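Local coordinates for serine-threonine phosphatase 2C (Toxoplasma gondii, PDB 2I44), which probably removes phosphate from phosphorylated serine and threonine residues of proteins, as a metal-dependent phosphatase of the PP2C family with bound calcium ions, at residues P20-A25 with A143-G148; V150-L155 with R259-A264; R159-V164 with G267-M272; L170-L175 with Q276-A281; R250-R253 with Q257-V260. All blocks are in the same frame, centred on the assembly; numbering follows the deposited sequence.

Contact 1 of 5, residues P20-A25 with A143-G148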
# COMPACT_ATOMS: atom_id res chain seq x y z
N PRO A 20 -21.12 4.91 -5.74
CA PRO A 20 -21.33 5.79 -6.89
C PRO A 20 -20.30 5.69 -8.01
O PRO A 20 -20.66 5.49 -9.18
CB PRO A 20 -21.38 7.17 -6.24
CG PRO A 20 -22.08 6.88 -4.95
CD PRO A 20 -21.38 5.62 -4.48
N ALA A 21 -19.02 5.81 -7.68
CA ALA A 21 -17.98 5.77 -8.70
C ALA A 21 -17.20 4.46 -8.83
O ALA A 21 -16.26 4.38 -9.62
CB ALA A 21 -16.99 6.92 -8.47
N PHE A 22 -17.59 3.43 -8.09
CA PHE A 22 -16.86 2.16 -8.16
C PHE A 22 -17.48 1.08 -7.30
O PHE A 22 -18.25 1.37 -6.39
CB PHE A 22 -15.44 2.39 -7.67
CG PHE A 22 -15.38 2.83 -6.23
CD1 PHE A 22 -15.32 1.89 -5.19
CD2 PHE A 22 -15.47 4.18 -5.90
CE1 PHE A 22 -15.35 2.30 -3.86
CE2 PHE A 22 -15.50 4.60 -4.57
CZ PHE A 22 -15.44 3.65 -3.55
N ASP A 23 -17.12 -0.17 -7.58
CA ASP A 23 -17.58 -1.29 -6.78
C ASP A 23 -16.32 -1.82 -6.11
O ASP A 23 -15.24 -1.85 -6.72
CB ASP A 23 -18.21 -2.38 -7.66
CG ASP A 23 -19.37 -1.86 -8.48
OD1 ASP A 23 -20.11 -0.99 -7.97
OD2 ASP A 23 -19.55 -2.33 -9.62
N ALA A 24 -16.42 -2.22 -4.85
CA ALA A 24 -15.25 -2.70 -4.15
C ALA A 24 -15.49 -3.97 -3.36
O ALA A 24 -16.61 -4.28 -2.96
CB ALA A 24 -14.71 -1.61 -3.24
N ALA A 25 -14.40 -4.69 -3.14
CA ALA A 25 -14.43 -5.93 -2.38
C ALA A 25 -13.09 -6.05 -1.69
O ALA A 25 -12.07 -5.60 -2.21
CB ALA A 25 -14.64 -7.12 -3.31
N ALA A 143 -4.23 4.51 -2.51
CA ALA A 143 -4.79 5.11 -3.71
C ALA A 143 -5.85 6.12 -3.28
O ALA A 143 -6.74 5.80 -2.50
CB ALA A 143 -5.42 4.04 -4.60
N VAL A 144 -5.73 7.34 -3.79
CA VAL A 144 -6.69 8.37 -3.47
C VAL A 144 -7.46 8.73 -4.74
O VAL A 144 -6.89 9.26 -5.70
CB VAL A 144 -5.98 9.63 -2.90
CG1 VAL A 144 -6.99 10.76 -2.67
CG2 VAL A 144 -5.29 9.27 -1.59
N LEU A 145 -8.74 8.38 -4.77
CA LEU A 145 -9.60 8.67 -5.90
C LEU A 145 -10.25 10.03 -5.66
O LEU A 145 -10.84 10.25 -4.60
CB LEU A 145 -10.69 7.60 -6.04
CG LEU A 145 -11.79 7.92 -7.07
CD1 LEU A 145 -11.20 7.87 -8.47
CD2 LEU A 145 -12.92 6.91 -6.94
N ALA A 146 -10.13 10.93 -6.62
CA ALA A 146 -10.72 12.27 -6.50
C ALA A 146 -10.96 12.87 -7.87
O ALA A 146 -10.02 13.10 -8.64
CB ALA A 146 -9.80 13.17 -5.68
N LYS A 147 -12.23 13.11 -8.18
CA LYS A 147 -12.66 13.71 -9.44
C LYS A 147 -11.92 13.17 -10.67
O LYS A 147 -11.26 13.92 -11.39
CB LYS A 147 -12.51 15.23 -9.39
CG LYS A 147 -13.27 15.97 -10.49
CD LYS A 147 -12.96 17.47 -10.48
CE LYS A 147 -13.73 18.19 -11.58
NZ LYS A 147 -13.35 19.63 -11.69
N GLY A 148 -12.01 11.86 -10.89
CA GLY A 148 -11.36 11.26 -12.04
C GLY A 148 -9.87 11.01 -11.96
O GLY A 148 -9.28 10.51 -12.92
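Beside F22, which packs on L145, the carboxylate of D23 is gripped by two cations: its OD2 forms a salt bridge with R285 and its OD1 one with K321. These charges lie away from segment 143-148. The contact itself is apolar and joins the two antiparallel sheets of the PP2C beta sandwich. Strand 22-29 belongs to one sheet and strand 137-146 to the other. Alternation along the strand explains the split: F22 turns inward between the sheets, while D23 turns to the far side.

F22 CG sits between the backbone N and the carbonyl carbon (chi1 62°). This swings the ring toward the second sheet, where it also touches A54 and meets F56 edge-to-face. L145 reaches back with CG anti to the backbone N (chi1 171°). The two side chains come from opposite sheets and slide past each other. One methyl does the touching: L145 CD2 lies 3.9 Å from F22 CD2 and 4.2 Å from F22 CE2. It approaches the ring obliquely. The same methyl also faces the CB of A21, the residue just before the strand, and so touches two neighbouring residues.

The other branch of L145 leans toward the neighbouring strand 149-155, where its CD1 is 3.8 Å from V150 CG2. Beyond L145 the chain turns back at K147 and G148, both with positive phi, in a two-residue hairpin turn of type I' geometry. Across that hairpin the backbone of V144 bonds to that of A151. The looser end of the contact is A21 CB, 4.3 Å from L145 CD2.

Contact 2 of 5, residues V150-L155 with R259-A264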
# COMPACT_ATOMS: atom_id res chain seq x y z
N VAL A 150 -6.52 9.35 -9.70
CA VAL A 150 -6.12 8.41 -8.67
C VAL A 150 -4.67 8.70 -8.33
O VAL A 150 -3.79 8.55 -9.18
CB VAL A 150 -6.27 6.95 -9.12
CG1 VAL A 150 -5.76 6.02 -8.02
CG2 VAL A 150 -7.72 6.65 -9.41
N ALA A 151 -4.45 9.13 -7.10
CA ALA A 151 -3.11 9.44 -6.62
C ALA A 151 -2.58 8.20 -5.92
O ALA A 151 -2.99 7.89 -4.80
CB ALA A 151 -3.16 10.61 -5.65
N VAL A 152 -1.68 7.49 -6.59
CA VAL A 152 -1.09 6.28 -6.03
C VAL A 152 0.18 6.59 -5.24
O VAL A 152 1.06 7.33 -5.69
CB VAL A 152 -0.72 5.26 -7.15
CG1 VAL A 152 -0.01 4.06 -6.55
CG2 VAL A 152 -1.97 4.81 -7.89
N GLY A 153 0.26 6.02 -4.05
CA GLY A 153 1.44 6.20 -3.22
C GLY A 153 1.80 4.86 -2.62
O GLY A 153 0.94 3.99 -2.48
N HIS A 154 3.08 4.66 -2.30
CA HIS A 154 3.49 3.41 -1.68
C HIS A 154 4.86 3.44 -1.02
O HIS A 154 5.70 4.29 -1.31
CB HIS A 154 3.44 2.24 -2.68
CG HIS A 154 4.72 2.00 -3.42
ND1 HIS A 154 5.16 2.81 -4.44
CD2 HIS A 154 5.65 1.02 -3.29
CE1 HIS A 154 6.29 2.33 -4.93
NE2 HIS A 154 6.61 1.25 -4.24
N LEU A 155 5.05 2.49 -0.12
CA LEU A 155 6.29 2.31 0.60
C LEU A 155 6.43 0.80 0.75
O LEU A 155 5.53 0.14 1.26
CB LEU A 155 6.22 2.92 2.00
CG LEU A 155 6.18 4.45 2.18
CD1 LEU A 155 6.03 4.76 3.67
CD2 LEU A 155 7.46 5.08 1.64
N ARG A 259 -10.65 -0.33 -16.07
CA ARG A 259 -11.60 -1.31 -15.57
C ARG A 259 -11.45 -1.74 -14.12
O ARG A 259 -12.44 -1.86 -13.40
CB ARG A 259 -11.54 -2.57 -16.45
CG ARG A 259 -11.94 -2.34 -17.89
CD ARG A 259 -13.44 -2.43 -18.08
NE ARG A 259 -13.83 -2.07 -19.44
CZ ARG A 259 -13.85 -0.82 -19.91
NH1 ARG A 259 -13.52 0.19 -19.12
NH2 ARG A 259 -14.20 -0.60 -21.17
N VAL A 260 -10.22 -1.99 -13.69
CA VAL A 260 -10.04 -2.45 -12.33
C VAL A 260 -8.68 -2.14 -11.72
O VAL A 260 -7.66 -2.13 -12.41
CB VAL A 260 -10.30 -3.97 -12.26
CG1 VAL A 260 -9.38 -4.70 -13.24
CG2 VAL A 260 -10.11 -4.49 -10.84
N MSE A 261 -8.68 -1.86 -10.43
CA MSE A 261 -7.46 -1.57 -9.69
C MSE A 261 -7.42 -2.60 -8.58
O MSE A 261 -8.45 -2.90 -7.96
CB MSE A 261 -7.51 -0.15 -9.13
CG MSE A 261 -6.30 0.24 -8.29
SE MSE A 261 -6.36 2.11 -7.74
CE MSE A 261 -4.97 2.79 -8.88
N ILE A 262 -6.24 -3.17 -8.33
CA ILE A 262 -6.10 -4.18 -7.30
C ILE A 262 -4.97 -3.82 -6.34
O ILE A 262 -3.81 -3.72 -6.75
CB ILE A 262 -5.78 -5.57 -7.90
CG1 ILE A 262 -6.91 -6.00 -8.85
CG2 ILE A 262 -5.60 -6.60 -6.79
CD1 ILE A 262 -6.64 -7.31 -9.56
N LEU A 263 -5.31 -3.60 -5.08
CA LEU A 263 -4.30 -3.30 -4.08
C LEU A 263 -4.12 -4.61 -3.31
O LEU A 263 -5.10 -5.21 -2.86
CB LEU A 263 -4.77 -2.19 -3.13
CG LEU A 263 -5.04 -0.80 -3.72
CD1 LEU A 263 -6.44 -0.75 -4.32
CD2 LEU A 263 -4.90 0.27 -2.64
N ALA A 264 -2.88 -5.06 -3.17
CA ALA A 264 -2.62 -6.31 -2.48
C ALA A 264 -1.21 -6.42 -1.90
O ALA A 264 -0.28 -5.73 -2.33
CB ALA A 264 -2.89 -7.48 -3.42
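Strands 149-155 and 258-264 face each other across the buried interior of the protein, and M261, a selenomethionine, bridges them. Its side chain leaves the strand with CG anti to the backbone N (chi1 178°) and stays extended through the next bond. It bends only at the selenium (chi3 -108°). The terminal methyl therefore lies against the opposite strand and meets two valines tip to tip. M261 CE is 3.4 Å from V150 CG1, tighter than a usual van der Waals contact. The same CE is 3.7 Å from V152 CG2. The selenium is less close, with M261 SE 4.0 Å from V150 CG1.

The two strands belong to different sheets of the PP2C beta sandwich. They share no hydrogen bonds, and the nearest CA pair, V150 with M261, is 10.1 Å apart. Side chains alone fill the gap. V150 and V152 are alternate residues of one strand, and the methyl spans both.

Other residues enclose the long side chain. I160 and M162 flank it from the neighbouring strand of its own sheet, and A143 lies against it from the opposite sheet, its CB packed on the selenium. L175 closes in on the methyl, with its CD1 3.5 Å from M261 CE.

Contact 3 of 5, residues R159-V164 with G267-M272; sequences RIAMGV and GLWDVM
The indole of W269 is packed on both faces. The side chain of R159 crosses one face, with CD 4.0 Å from W269 CG. L268 CD2 lies on the opposite face, 3.7 Å above the plane and offset toward the rim. M272 O meets the ring edge in its plane. A161 adds an oblique contact at the far end of the indole, where its CB is 3.6 Å from W269 CH2.

R159 runs extended from CG to NE, and its CB already touches the pyrrole part, 3.4 Å from W269 NE1. The guanidinium is nearly parallel to the indole, with planes 18° apart. It makes a cation-pi contact with F174, and that ring meets W269 edge-to-face. NH2 of R159 pairs with D178 in a salt bridge, which fixes the polar end of the chain.

The indole N-H is used as well. W269 NE1 donates to R159 O at 3.1 Å, with an N-H...O angle of 143°. The donor stands above the carbonyl plane, not along a lone pair, and the acceptor is tilted from the ring plane. A weak second bond goes from NE1 to A264 O.

The contact pins the short helix 266-269 to strand 159-166 of the PP2C beta sandwich. D266, a calcium ligand, begins this helix, and its side chain is about 5 Å from that of W269. Since the buried N-H is satisfied by backbone carbonyls, one of them weakly, and the ring is clasped on both faces, the indole probably has little freedom to turn. This probably steadies the helix next to the calcium site.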
# COMPACT_ATOMS: atom_id res chain seq x y z
N ARG A 159 1.91 -4.13 -3.74
CA ARG A 159 1.71 -3.52 -5.05
C ARG A 159 0.28 -3.24 -5.46
O ARG A 159 -0.67 -3.80 -4.91
CB ARG A 159 2.33 -4.42 -6.13
CG ARG A 159 3.78 -4.78 -5.91
CD ARG A 159 4.21 -5.82 -6.93
NE ARG A 159 5.61 -6.21 -6.76
CZ ARG A 159 6.24 -7.06 -7.57
NH1 ARG A 159 5.60 -7.60 -8.60
NH2 ARG A 159 7.52 -7.35 -7.37
N ILE A 160 0.15 -2.37 -6.46
CA ILE A 160 -1.15 -2.02 -7.03
C ILE A 160 -1.11 -2.39 -8.51
O ILE A 160 -0.22 -1.95 -9.23
CB ILE A 160 -1.45 -0.51 -6.91
CG1 ILE A 160 -1.50 -0.09 -5.44
CG2 ILE A 160 -2.79 -0.19 -7.59
CD1 ILE A 160 -1.90 1.36 -5.23
N ALA A 161 -2.05 -3.21 -8.95
CA ALA A 161 -2.12 -3.62 -10.36
C ALA A 161 -3.30 -2.90 -11.00
O ALA A 161 -4.29 -2.57 -10.34
CB ALA A 161 -2.28 -5.12 -10.48
N MSE A 162 -3.20 -2.65 -12.30
CA MSE A 162 -4.26 -1.94 -13.00
C MSE A 162 -4.64 -2.60 -14.32
O MSE A 162 -3.79 -2.93 -15.13
CB MSE A 162 -3.82 -0.49 -13.26
CG MSE A 162 -4.93 0.42 -13.78
SE MSE A 162 -6.09 1.04 -12.36
CE MSE A 162 -5.30 2.80 -12.11
N GLY A 163 -5.94 -2.78 -14.51
CA GLY A 163 -6.43 -3.38 -15.74
C GLY A 163 -7.10 -2.31 -16.59
O GLY A 163 -8.06 -1.68 -16.14
N VAL A 164 -6.59 -2.09 -17.79
CA VAL A 164 -7.13 -1.09 -18.70
C VAL A 164 -7.40 -1.75 -20.05
O VAL A 164 -6.51 -2.36 -20.65
CB VAL A 164 -6.14 0.09 -18.88
CG1 VAL A 164 -6.74 1.16 -19.79
CG2 VAL A 164 -5.79 0.68 -17.52
N GLY A 267 1.75 -11.25 -0.39
CA GLY A 267 1.17 -12.56 -0.14
C GLY A 267 0.45 -13.01 -1.41
O GLY A 267 0.24 -14.21 -1.64
N LEU A 268 0.05 -12.04 -2.22
CA LEU A 268 -0.61 -12.31 -3.49
C LEU A 268 0.37 -12.24 -4.66
O LEU A 268 0.42 -13.14 -5.51
CB LEU A 268 -1.74 -11.31 -3.76
CG LEU A 268 -2.25 -11.37 -5.21
CD1 LEU A 268 -2.96 -12.70 -5.45
CD2 LEU A 268 -3.20 -10.21 -5.48
N TRP A 269 1.17 -11.18 -4.70
CA TRP A 269 2.11 -10.96 -5.80
C TRP A 269 3.30 -11.91 -5.90
O TRP A 269 3.82 -12.12 -6.98
CB TRP A 269 2.59 -9.51 -5.75
CG TRP A 269 1.45 -8.53 -5.76
CD1 TRP A 269 1.22 -7.51 -4.88
CD2 TRP A 269 0.38 -8.48 -6.71
NE1 TRP A 269 0.08 -6.83 -5.23
CE2 TRP A 269 -0.46 -7.40 -6.35
CE3 TRP A 269 0.04 -9.25 -7.84
CZ2 TRP A 269 -1.61 -7.06 -7.07
CZ3 TRP A 269 -1.11 -8.91 -8.56
CH2 TRP A 269 -1.92 -7.83 -8.17
N ASP A 270 3.73 -12.48 -4.79
CA ASP A 270 4.85 -13.42 -4.88
C ASP A 270 4.42 -14.63 -5.70
O ASP A 270 5.25 -15.36 -6.23
CB ASP A 270 5.33 -13.84 -3.49
CG ASP A 270 6.10 -12.74 -2.77
OD1 ASP A 270 6.60 -11.82 -3.46
OD2 ASP A 270 6.23 -12.80 -1.53
N VAL A 271 3.11 -14.82 -5.82
CA VAL A 271 2.58 -15.94 -6.59
C VAL A 271 1.98 -15.55 -7.94
O VAL A 271 2.28 -16.17 -8.97
CB VAL A 271 1.50 -16.70 -5.79
CG1 VAL A 271 1.02 -17.89 -6.59
CG2 VAL A 271 2.06 -17.15 -4.44
N MSE A 272 1.13 -14.53 -7.95
CA MSE A 272 0.45 -14.09 -9.17
C MSE A 272 1.03 -12.84 -9.85
O MSE A 272 1.46 -11.90 -9.19
CB MSE A 272 -1.02 -13.83 -8.85
CG MSE A 272 -1.77 -15.02 -8.28
SE MSE A 272 -1.93 -16.44 -9.59
CE MSE A 272 -1.81 -17.97 -8.40

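Contact 4 of 5, residues L170-L175 with Q276-A281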
# COMPACT_ATOMS: atom_id res chain seq x y z
N LEU A 170 -6.94 -6.55 -22.78
CA LEU A 170 -6.74 -5.94 -21.47
C LEU A 170 -5.26 -5.66 -21.19
O LEU A 170 -4.43 -6.56 -21.26
CB LEU A 170 -7.31 -6.86 -20.39
CG LEU A 170 -7.90 -6.23 -19.12
CD1 LEU A 170 -8.87 -5.12 -19.49
CD2 LEU A 170 -8.62 -7.31 -18.32
N ASN A 171 -4.94 -4.40 -20.90
CA ASN A 171 -3.57 -3.99 -20.58
C ASN A 171 -3.43 -4.07 -19.05
O ASN A 171 -4.18 -3.43 -18.32
CB ASN A 171 -3.32 -2.57 -21.08
CG ASN A 171 -1.91 -2.08 -20.79
OD1 ASN A 171 -1.53 -1.87 -19.64
ND2 ASN A 171 -1.13 -1.89 -21.85
N CYS A 172 -2.48 -4.87 -18.59
CA CYS A 172 -2.27 -5.08 -17.16
C CYS A 172 -0.87 -4.73 -16.72
O CYS A 172 0.11 -5.26 -17.26
CB CYS A 172 -2.57 -6.54 -16.82
SG CYS A 172 -4.22 -7.04 -17.32
N GLU A 173 -0.76 -3.86 -15.72
CA GLU A 173 0.55 -3.45 -15.23
C GLU A 173 0.50 -3.08 -13.75
O GLU A 173 -0.57 -2.87 -13.19
CB GLU A 173 1.02 -2.22 -16.02
CG GLU A 173 0.24 -0.95 -15.67
CD GLU A 173 0.86 0.32 -16.26
OE1 GLU A 173 2.11 0.41 -16.26
OE2 GLU A 173 0.11 1.22 -16.71
N PHE A 174 1.67 -3.02 -13.13
CA PHE A 174 1.78 -2.61 -11.74
C PHE A 174 2.03 -1.11 -11.79
O PHE A 174 2.76 -0.64 -12.66
CB PHE A 174 2.96 -3.30 -11.05
CG PHE A 174 2.71 -4.72 -10.68
CD1 PHE A 174 1.64 -5.06 -9.85
CD2 PHE A 174 3.54 -5.73 -11.15
CE1 PHE A 174 1.41 -6.39 -9.49
CE2 PHE A 174 3.32 -7.05 -10.80
CZ PHE A 174 2.26 -7.38 -9.97
N LEU A 175 1.42 -0.35 -10.89
CA LEU A 175 1.63 1.09 -10.87
C LEU A 175 2.73 1.44 -9.87
O LEU A 175 3.11 2.60 -9.73
CB LEU A 175 0.33 1.82 -10.48
CG LEU A 175 -0.85 1.64 -11.43
CD1 LEU A 175 -2.09 2.34 -10.87
CD2 LEU A 175 -0.49 2.20 -12.80
N GLN A 276 -2.40 -11.99 -14.36
CA GLN A 276 -3.13 -13.10 -13.76
C GLN A 276 -4.15 -12.61 -12.74
O GLN A 276 -5.28 -13.11 -12.67
CB GLN A 276 -2.17 -14.08 -13.08
CG GLN A 276 -1.30 -14.87 -14.04
CD GLN A 276 -0.35 -15.80 -13.31
OE1 GLN A 276 0.44 -15.37 -12.49
NE2 GLN A 276 -0.43 -17.09 -13.61
N ALA A 277 -3.76 -11.63 -11.93
CA ALA A 277 -4.66 -11.11 -10.92
C ALA A 277 -5.86 -10.42 -11.56
O ALA A 277 -7.00 -10.65 -11.19
CB ALA A 277 -3.92 -10.13 -10.00
N VAL A 278 -5.60 -9.57 -12.55
CA VAL A 278 -6.68 -8.86 -13.22
C VAL A 278 -7.66 -9.84 -13.87
O VAL A 278 -8.87 -9.69 -13.73
CB VAL A 278 -6.13 -7.90 -14.28
CG1 VAL A 278 -7.27 -7.33 -15.11
CG2 VAL A 278 -5.36 -6.78 -13.60
N GLU A 279 -7.12 -10.84 -14.56
CA GLU A 279 -7.95 -11.84 -15.21
C GLU A 279 -8.86 -12.54 -14.21
O GLU A 279 -10.08 -12.63 -14.42
CB GLU A 279 -7.07 -12.88 -15.91
CG GLU A 279 -7.85 -14.08 -16.44
CD GLU A 279 -7.00 -15.00 -17.30
OE1 GLU A 279 -6.75 -14.65 -18.47
OE2 GLU A 279 -6.58 -16.06 -16.80
N ILE A 280 -8.28 -13.03 -13.11
CA ILE A 280 -9.04 -13.72 -12.07
C ILE A 280 -10.12 -12.80 -11.51
O ILE A 280 -11.27 -13.21 -11.34
CB ILE A 280 -8.12 -14.18 -10.92
CG1 ILE A 280 -7.14 -15.24 -11.43
CG2 ILE A 280 -8.95 -14.73 -9.77
CD1 ILE A 280 -6.14 -15.69 -10.39
N ALA A 281 -9.75 -11.55 -11.22
CA ALA A 281 -10.67 -10.57 -10.68
C ALA A 281 -11.76 -10.21 -11.70
O ALA A 281 -12.93 -10.11 -11.35
CB ALA A 281 -9.92 -9.31 -10.26
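C172 turns its SG beside the backbone N (chi1 -56°), and V278 holds CG1 anti to its own N (chi1 171°); these two torsions bring sulfur and isopropyl group together. SG comes in over the branch point of the valine. It is 3.7 Å from V278 CB, 3.8 Å from V278 CG1 and 3.9 Å from V278 CG2. The thiol thus touches all three carbons almost equally.

L170, two residues earlier on the strand, adds a second contact. Its chi1 of -148° is well away from a staggered value. One methyl is thereby directed at the helix. L170 CD2 and V278 CG1 meet tip to tip at 3.5 Å, which is tight for two carbons. A single valine of the helix thus packs against two alternate residues of one strand. N171, between them, turns away.

No hydrogen bond crosses the contact. V278 is buried, whereas L170 is exposed, so the packing thins out toward solvent.

The strand is an outer one of its sheet in the PP2C beta sandwich. It pairs antiparallel with strand 159-166 through backbone bonds of N171 with V164 and E173 with M162. Helix 274-286 lies on the outer face of that sheet, away from the second sheet. V278 also rests on V260 of strand 258-264, so its side chain spans from the edge strand toward the sheet interior. C172 further touches A275, and L170 touches M282. On its other side the helix packs through I280 against A294, L295 and M298 of helix 291-305.

Contact 5 of 5, residues R250-R253 with Q257-V260; sequences RVVR and QHRV
From R250 to R253 the strand 248-253 runs toward a short turn, after which V252 and R253 meet H258. The chain passes here from one sheet of the PP2C beta sandwich to the other, since strand 258-264 belongs to the opposite sheet. R250 bonds through its backbone to V152, and its guanidinium makes a long, weak ion pair with E173. V251 packs on F149 of the neighbouring strand. V252 faces the other way, between the sheets. Its CG2 is anti to the backbone N and approaches the H258 ring obliquely, while CG1 sits between N and the carbonyl carbon (chi1 44°).

R253 contributes its carbonyl. R253 O lies over one face of the imidazole, 4.4 Å from H258 CG. The guanidinium of R253 leads away, toward a long, weak pairing with D102.

H258 itself swings in beside its backbone N (chi1 -78°) and also touches M162, V164 and F320. Just after it, R259 and V260 both face G163 in a classic beta bulge. The N and O of G163 are both bonded there: R259 N meets G163 O, and V260 O meets G163 N.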
# COMPACT_ATOMS: atom_id res chain seq x y z
N ARG A 250 2.36 8.62 -7.88
CA ARG A 250 1.97 8.63 -9.28
C ARG A 250 0.48 8.93 -9.43
O ARG A 250 -0.36 8.25 -8.85
CB ARG A 250 2.29 7.27 -9.92
CG ARG A 250 1.83 7.11 -11.37
CD ARG A 250 2.22 5.74 -11.94
NE ARG A 250 1.79 5.57 -13.33
CZ ARG A 250 1.98 4.47 -14.05
NH1 ARG A 250 2.59 3.42 -13.52
NH2 ARG A 250 1.56 4.41 -15.30
N VAL A 251 0.16 9.98 -10.19
CA VAL A 251 -1.22 10.35 -10.42
C VAL A 251 -1.65 9.91 -11.82
O VAL A 251 -1.05 10.30 -12.81
CB VAL A 251 -1.43 11.89 -10.29
CG1 VAL A 251 -2.90 12.23 -10.55
CG2 VAL A 251 -1.01 12.37 -8.91
N VAL A 252 -2.69 9.09 -11.88
CA VAL A 252 -3.19 8.60 -13.14
C VAL A 252 -4.62 9.07 -13.37
O VAL A 252 -5.42 9.15 -12.43
CB VAL A 252 -3.15 7.04 -13.18
CG1 VAL A 252 -3.66 6.48 -11.87
CG2 VAL A 252 -3.99 6.51 -14.33
N ARG A 253 -4.95 9.41 -14.62
CA ARG A 253 -6.30 9.83 -14.96
C ARG A 253 -7.14 8.58 -15.15
O ARG A 253 -6.74 7.67 -15.88
CB ARG A 253 -6.33 10.61 -16.27
CG ARG A 253 -5.64 11.94 -16.27
CD ARG A 253 -5.65 12.52 -17.69
NE ARG A 253 -4.98 13.81 -17.77
CZ ARG A 253 -5.54 14.98 -17.45
NH1 ARG A 253 -6.80 15.02 -17.03
NH2 ARG A 253 -4.84 16.10 -17.54
N GLN A 257 -11.68 3.55 -20.26
CA GLN A 257 -11.13 2.21 -20.43
C GLN A 257 -10.61 1.57 -19.14
O GLN A 257 -10.40 0.36 -19.09
CB GLN A 257 -10.00 2.22 -21.47
CG GLN A 257 -10.46 2.54 -22.89
CD GLN A 257 -10.98 3.96 -23.03
OE1 GLN A 257 -10.27 4.93 -22.73
NE2 GLN A 257 -12.21 4.09 -23.49
N HIS A 258 -10.38 2.38 -18.11
CA HIS A 258 -9.90 1.84 -16.85
C HIS A 258 -10.98 0.94 -16.24
O HIS A 258 -12.09 1.39 -15.95
CB HIS A 258 -9.51 2.98 -15.90
CG HIS A 258 -8.17 3.57 -16.23
ND1 HIS A 258 -7.03 3.29 -15.51
CD2 HIS A 258 -7.78 4.36 -17.26
CE1 HIS A 258 -5.99 3.87 -16.08
NE2 HIS A 258 -6.42 4.52 -17.14
N ARG A 259 -10.65 -0.33 -16.07
CA ARG A 259 -11.60 -1.31 -15.57
C ARG A 259 -11.45 -1.74 -14.12
O ARG A 259 -12.44 -1.86 -13.40
CB ARG A 259 -11.54 -2.57 -16.45
CG ARG A 259 -11.94 -2.34 -17.89
CD ARG A 259 -13.44 -2.43 -18.08
NE ARG A 259 -13.83 -2.07 -19.44
CZ ARG A 259 -13.85 -0.82 -19.91
NH1 ARG A 259 -13.52 0.19 -19.12
NH2 ARG A 259 -14.20 -0.60 -21.17
N VAL A 260 -10.22 -1.99 -13.69
CA VAL A 260 -10.04 -2.45 -12.33
C VAL A 260 -8.68 -2.14 -11.72
O VAL A 260 -7.66 -2.13 -12.41
CB VAL A 260 -10.30 -3.97 -12.26
CG1 VAL A 260 -9.38 -4.70 -13.24
CG2 VAL A 260 -10.11 -4.49 -10.84

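From the N terminus, contact 1 closes first, when strand 137-146 comes to face strand 22-29 across the sandwich and joins the two sheets. The chain then opens contacts 2, 3 and 4 in turn on strands 149-155, 159-166 and 169-174. Strand 248-253 follows, and contact 5 opens and closes across a three-residue turn, within the long loops of contacts 3 and 4. Strand 258-264 closes contact 2 and shares R259 and V260 with contact 5. Helices 266-269 and 274-286 then close contacts 3 and 4. Contacts 2, 3 and 4 therefore cross. Contacts 1, 2 and 5 tie sheet to sheet; contacts 3 and 4 tie one sheet to its helices.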